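Local atomic coordinates of digeranylgeranylglycerophospholipid reductase (Sulfolobus acidocaldarius, PDB entry 4OPC), a protein that uses FAD to hydrogenate the double bonds of geranylgeranyl chains, turning unsaturated archaeol phospholipids into the saturated lipids of archaeal membranes. Residues A[43-57]-A[93-107]. Residues are numbered along the deposited sequence; the frame is centred on the assembly and turned at random.
With FDA (dihydroflavine-adenine dinucleotide), chain B.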
# COMPACT_ATOMS: atom_id res chain seq x y z
N ILE A 43 4.37 18.03 2.01
CA ILE A 43 4.19 16.75 2.68
C ILE A 43 2.88 16.11 2.23
O ILE A 43 1.83 16.76 2.19
CB ILE A 43 4.24 16.86 4.22
CG1 ILE A 43 5.62 17.34 4.65
CG2 ILE A 43 3.94 15.50 4.86
CD1 ILE A 43 5.72 17.72 6.13
N GLY A 44 2.98 14.85 1.81
CA GLY A 44 1.82 14.11 1.34
C GLY A 44 1.65 14.10 -0.17
O GLY A 44 0.68 13.52 -0.66
N ASP A 45 2.58 14.71 -0.91
CA ASP A 45 2.39 14.89 -2.35
C ASP A 45 3.02 13.82 -3.25
O ASP A 45 3.18 14.04 -4.45
CB ASP A 45 2.79 16.31 -2.81
CG ASP A 45 4.30 16.49 -2.97
OD1 ASP A 45 5.10 15.61 -2.59
OD2 ASP A 45 4.71 17.57 -3.48
N LYS A 46 3.39 12.68 -2.69
CA LYS A 46 3.85 11.59 -3.54
C LYS A 46 2.76 11.28 -4.58
O LYS A 46 1.57 11.27 -4.24
CB LYS A 46 4.13 10.34 -2.71
CG LYS A 46 4.58 9.16 -3.55
CD LYS A 46 4.65 7.86 -2.74
CE LYS A 46 3.28 7.38 -2.33
NZ LYS A 46 2.53 6.78 -3.50
N PRO A 47 3.14 11.03 -5.84
CA PRO A 47 2.15 10.59 -6.83
C PRO A 47 1.25 9.47 -6.31
O PRO A 47 1.72 8.51 -5.69
CB PRO A 47 3.02 10.09 -7.98
CG PRO A 47 4.22 11.01 -7.92
CD PRO A 47 4.48 11.16 -6.44
N CYS A 48 -0.05 9.60 -6.58
CA CYS A 48 -1.05 8.65 -6.10
C CYS A 48 -2.31 8.87 -6.92
O CYS A 48 -2.52 9.96 -7.46
CB CYS A 48 -1.34 8.89 -4.61
SG CYS A 48 -2.40 7.63 -3.84
N GLY A 49 -3.15 7.84 -7.01
CA GLY A 49 -4.48 7.98 -7.57
C GLY A 49 -5.44 8.70 -6.64
O GLY A 49 -6.48 9.18 -7.08
N ASP A 50 -5.09 8.76 -5.35
CA ASP A 50 -5.81 9.54 -4.33
C ASP A 50 -7.15 8.95 -3.92
O ASP A 50 -7.97 9.64 -3.30
CB ASP A 50 -6.00 11.00 -4.75
CG ASP A 50 -4.69 11.76 -4.94
OD1 ASP A 50 -3.66 11.40 -4.34
OD2 ASP A 50 -4.72 12.74 -5.70
N ALA A 51 -7.38 7.68 -4.24
CA ALA A 51 -8.66 7.04 -3.92
C ALA A 51 -8.55 6.18 -2.67
O ALA A 51 -7.69 5.30 -2.59
CB ALA A 51 -9.10 6.19 -5.09
N VAL A 52 -9.42 6.42 -1.69
CA VAL A 52 -9.37 5.67 -0.43
C VAL A 52 -10.78 5.32 0.03
O VAL A 52 -11.68 6.16 -0.01
CB VAL A 52 -8.66 6.46 0.70
CG1 VAL A 52 -8.43 5.56 1.92
CG2 VAL A 52 -7.34 7.05 0.23
N SER A 53 -10.97 4.09 0.51
CA SER A 53 -12.26 3.64 1.01
C SER A 53 -12.68 4.38 2.27
O SER A 53 -11.87 4.64 3.15
CB SER A 53 -12.19 2.14 1.30
OG SER A 53 -13.33 1.68 1.99
N LYS A 54 -13.97 4.71 2.36
CA LYS A 54 -14.51 5.37 3.54
C LYS A 54 -14.37 4.49 4.78
O LYS A 54 -14.16 4.99 5.88
CB LYS A 54 -15.97 5.74 3.29
CG LYS A 54 -16.70 6.35 4.47
CD LYS A 54 -18.13 6.69 4.05
CE LYS A 54 -19.03 6.98 5.24
NZ LYS A 54 -19.25 5.80 6.12
N ALA A 55 -14.48 3.18 4.57
CA ALA A 55 -14.43 2.21 5.67
C ALA A 55 -13.18 2.34 6.53
O ALA A 55 -13.23 2.12 7.72
CB ALA A 55 -14.57 0.79 5.13
N HIS A 56 -12.05 2.70 5.92
CA HIS A 56 -10.82 2.84 6.69
C HIS A 56 -10.92 3.97 7.70
O HIS A 56 -10.48 3.83 8.84
CB HIS A 56 -9.62 3.06 5.76
CG HIS A 56 -9.23 1.84 5.00
ND1 HIS A 56 -8.83 0.68 5.61
CD2 HIS A 56 -9.17 1.60 3.66
CE1 HIS A 56 -8.54 -0.23 4.70
NE2 HIS A 56 -8.73 0.31 3.51
N PHE A 57 -11.50 5.09 7.29
CA PHE A 57 -11.67 6.20 8.20
C PHE A 57 -12.67 5.80 9.29
O PHE A 57 -12.48 6.12 10.45
CB PHE A 57 -12.13 7.45 7.45
CG PHE A 57 -11.16 7.90 6.40
CD1 PHE A 57 -11.23 7.38 5.12
CD2 PHE A 57 -10.17 8.82 6.70
CE1 PHE A 57 -10.34 7.77 4.15
CE2 PHE A 57 -9.27 9.21 5.73
CZ PHE A 57 -9.36 8.69 4.45
N GLU A 93 -18.30 2.74 -0.88
CA GLU A 93 -18.12 4.17 -0.64
C GLU A 93 -16.67 4.55 -0.37
O GLU A 93 -15.96 3.87 0.38
CB GLU A 93 -19.04 4.64 0.49
CG GLU A 93 -20.52 4.53 0.11
CD GLU A 93 -21.46 5.09 1.16
OE1 GLU A 93 -21.00 5.51 2.24
OE2 GLU A 93 -22.68 5.11 0.89
N GLY A 94 -16.23 5.63 -1.00
CA GLY A 94 -14.88 6.11 -0.78
C GLY A 94 -14.71 7.57 -1.15
O GLY A 94 -15.68 8.27 -1.47
N PHE A 95 -13.47 8.03 -1.10
CA PHE A 95 -13.18 9.43 -1.31
C PHE A 95 -12.09 9.57 -2.34
O PHE A 95 -11.13 8.80 -2.34
CB PHE A 95 -12.67 10.07 -0.01
CG PHE A 95 -13.61 9.94 1.16
CD1 PHE A 95 -14.89 10.43 1.09
CD2 PHE A 95 -13.17 9.35 2.33
CE1 PHE A 95 -15.74 10.32 2.18
CE2 PHE A 95 -14.01 9.23 3.42
CZ PHE A 95 -15.30 9.72 3.34
N GLU A 96 -12.24 10.54 -3.23
CA GLU A 96 -11.13 11.02 -4.02
C GLU A 96 -10.61 12.26 -3.30
O GLU A 96 -11.29 13.29 -3.24
CB GLU A 96 -11.57 11.35 -5.45
CG GLU A 96 -11.08 10.34 -6.47
CD GLU A 96 -9.58 10.28 -6.56
OE1 GLU A 96 -9.06 9.19 -6.84
OE2 GLU A 96 -8.92 11.32 -6.36
N LEU A 97 -9.41 12.14 -2.73
CA LEU A 97 -8.88 13.16 -1.82
C LEU A 97 -7.91 14.10 -2.49
O LEU A 97 -7.26 13.76 -3.48
CB LEU A 97 -8.12 12.47 -0.68
CG LEU A 97 -8.87 11.46 0.17
CD1 LEU A 97 -7.95 10.80 1.17
CD2 LEU A 97 -10.00 12.16 0.87
N ASN A 98 -7.80 15.30 -1.92
CA ASN A 98 -6.60 16.11 -2.09
C ASN A 98 -5.63 15.61 -1.03
O ASN A 98 -5.72 15.98 0.14
CB ASN A 98 -6.93 17.59 -1.87
CG ASN A 98 -5.74 18.51 -2.10
OD1 ASN A 98 -4.59 18.11 -1.92
ND2 ASN A 98 -6.02 19.76 -2.45
N ALA A 99 -4.72 14.72 -1.44
CA ALA A 99 -3.87 14.01 -0.49
C ALA A 99 -2.96 14.91 0.34
O ALA A 99 -2.95 14.77 1.56
CB ALA A 99 -3.07 12.91 -1.20
N PRO A 100 -2.21 15.83 -0.30
CA PRO A 100 -1.38 16.72 0.52
C PRO A 100 -2.22 17.54 1.51
O PRO A 100 -1.81 17.69 2.67
CB PRO A 100 -0.74 17.66 -0.50
CG PRO A 100 -0.80 16.95 -1.80
CD PRO A 100 -1.96 16.01 -1.75
N LEU A 101 -3.37 18.05 1.09
CA LEU A 101 -4.18 18.88 1.99
C LEU A 101 -4.68 18.07 3.19
O LEU A 101 -4.59 18.53 4.33
CB LEU A 101 -5.35 19.50 1.24
CG LEU A 101 -5.98 20.73 1.87
CD1 LEU A 101 -5.02 21.90 1.79
CD2 LEU A 101 -7.28 21.05 1.17
N TYR A 102 -5.20 16.88 2.95
CA TYR A 102 -5.65 16.04 4.05
C TYR A 102 -4.50 15.61 4.96
O TYR A 102 -4.59 15.72 6.19
CB TYR A 102 -6.38 14.80 3.52
CG TYR A 102 -6.79 13.88 4.65
CD1 TYR A 102 -7.88 14.18 5.45
CD2 TYR A 102 -6.05 12.74 4.95
CE1 TYR A 102 -8.24 13.36 6.51
CE2 TYR A 102 -6.40 11.91 5.99
CZ TYR A 102 -7.50 12.23 6.77
OH TYR A 102 -7.84 11.41 7.83
N ASN A 103 -3.42 15.11 4.35
CA ASN A 103 -2.23 14.67 5.08
C ASN A 103 -1.70 15.80 5.97
O ASN A 103 -1.36 15.57 7.15
CB ASN A 103 -1.19 14.24 4.03
CG ASN A 103 -0.11 13.33 4.58
OD1 ASN A 103 0.42 12.51 3.83
ND2 ASN A 103 0.26 13.49 5.85
N GLN A 104 -1.62 17.01 5.43
CA GLN A 104 -1.12 18.14 6.21
C GLN A 104 -2.05 18.49 7.35
O GLN A 104 -1.59 18.90 8.43
CB GLN A 104 -0.84 19.34 5.30
CG GLN A 104 0.39 19.13 4.41
CD GLN A 104 0.45 20.05 3.22
OE1 GLN A 104 0.07 21.22 3.29
NE2 GLN A 104 0.95 19.52 2.10
N ARG A 105 -3.36 18.35 7.15
CA ARG A 105 -4.30 18.64 8.22
C ARG A 105 -4.17 17.63 9.36
O ARG A 105 -4.20 18.00 10.53
CB ARG A 105 -5.74 18.68 7.70
CG ARG A 105 -6.80 18.87 8.79
CD ARG A 105 -8.09 18.18 8.35
NE ARG A 105 -8.93 17.77 9.47
CZ ARG A 105 -9.99 16.98 9.34
NH1 ARG A 105 -10.32 16.52 8.14
NH2 ARG A 105 -10.70 16.66 10.41
N VAL A 106 -4.01 16.35 9.02
CA VAL A 106 -3.76 15.33 10.02
C VAL A 106 -2.52 15.68 10.83
O VAL A 106 -2.54 15.65 12.06
CB VAL A 106 -3.61 13.93 9.39
CG1 VAL A 106 -3.18 12.90 10.43
CG2 VAL A 106 -4.92 13.51 8.73
N LEU A 107 -1.45 16.08 10.15
CA LEU A 107 -0.22 16.46 10.84
C LEU A 107 -0.40 17.69 11.71
O LEU A 107 0.09 17.72 12.84
CB LEU A 107 0.90 16.69 9.84
CG LEU A 107 1.43 15.43 9.17
CD1 LEU A 107 2.35 15.84 8.03
CD2 LEU A 107 2.18 14.59 10.19
PA FDA B . 4.91 8.05 1.47
O1A FDA B . 5.90 7.77 0.41
O2A FDA B . 3.61 8.73 1.07
O5B FDA B . 5.59 8.94 2.59
C5B FDA B . 6.95 8.70 3.00
C4B FDA B . 7.48 9.98 3.57
O4B FDA B . 8.77 9.74 4.17
C3B FDA B . 7.68 11.11 2.56
O3B FDA B . 6.91 12.26 2.90
C2B FDA B . 9.21 11.34 2.55
O2B FDA B . 9.56 12.70 2.35
C1B FDA B . 9.59 10.86 3.95
N9A FDA B . 10.97 10.40 4.13
C8A FDA B . 11.59 9.37 3.47
N7A FDA B . 12.81 9.12 3.91
C5A FDA B . 12.98 10.05 4.93
C6A FDA B . 14.05 10.27 5.83
N6A FDA B . 15.15 9.52 5.88
N1A FDA B . 13.88 11.23 6.76
C2A FDA B . 12.76 11.96 6.75
N3A FDA B . 11.68 11.81 5.98
C4A FDA B . 11.85 10.81 5.10
N1 FDA B . -3.00 4.00 -2.75
C2 FDA B . -4.33 4.21 -2.49
O2 FDA B . -4.82 3.93 -1.40
N3 FDA B . -5.09 4.76 -3.49
C4 FDA B . -4.68 5.04 -4.78
O4 FDA B . -5.43 5.66 -5.53
C4X FDA B . -3.32 4.75 -5.01
N5 FDA B . -2.79 5.01 -6.24
C5X FDA B . -1.43 5.06 -6.41
C6 FDA B . -0.88 5.59 -7.57
C7 FDA B . 0.49 5.74 -7.73
C7M FDA B . 1.02 6.44 -8.95
C8 FDA B . 1.35 5.29 -6.72
C8M FDA B . 2.84 5.50 -6.83
C9 FDA B . 0.81 4.74 -5.56
C9A FDA B . -0.57 4.64 -5.38
N10 FDA B . -1.15 4.12 -4.21
C10 FDA B . -2.50 4.29 -3.99
C1' FDA B . -0.32 3.69 -3.06
C2' FDA B . -0.23 4.81 -2.00
O2' FDA B . 0.04 6.06 -2.63
C3' FDA B . 0.90 4.51 -1.01
O3' FDA B . 0.76 3.16 -0.58
C4' FDA B . 0.89 5.37 0.26
O4' FDA B . 0.76 6.76 -0.05
C5' FDA B . 2.14 5.14 1.09
O5' FDA B . 2.16 6.04 2.22
P FDA B . 3.45 6.11 3.14
O1P FDA B . 3.15 7.09 4.20
O2P FDA B . 3.91 4.72 3.57
O3P FDA B . 4.61 6.63 2.19
O HOH W 1 -0.09 11.51 1.28
O HOH W 2 -3.98 14.91 -4.26
O HOH W 3 -16.16 2.05 2.45
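Phe-95 and Phe-57 meet on the Val-52 face of an antiparallel strand pair, 51-53 against 87-97, at the margin of the mixed sheet that flanks the flavin in this Rossmann-type flavoprotein. The edge of Phe-95 is turned toward the face of Phe-57 in an offset edge-to-face stack, planes at 68°. Phe-57 presents its own edge to the face of Tyr-102, completing an aromatic cluster; the Tyr-102 hydroxyl bonds Pro-63 O. Phe-95 CZ also lies 3.8 Å from CG of Lys-54, whose aliphatic stem suits the ring while its ammonium pairs with Asp-58. Val-52 and Phe-95 exchange two backbone hydrogen bonds, which probably help hold the strand whose Ala-51 O accepts from flavin N3 at 2.8 Å. Nearby, Lys-46 bends its chain at the last two torsions (chi3 69°, chi4 74°), bringing NZ to ribityl O2' and Pro-47 O; an alanine here would probably leave both oxygens without that donor. Asp-50 O accepts from Leu-97 N at 2.9 Å, and its carboxylate reaches Ala-99 N through a water. Lys-222 forms salt bridges to both Asp-50 and Glu-96, probably easing their proximity; Glu-96 OE1 lies 2.6 Å from Gly-49 O, so this acid probably carries a proton. Gly-44, lacking a side chain, lets helix 99-112 approach. There Ile-43 CG2 packs 3.6 Å from Leu-107 CD1, and Gln-104 NE2 donates nearly straight to an in-plane lone pair of Ile-43 O, 2.9 Å away.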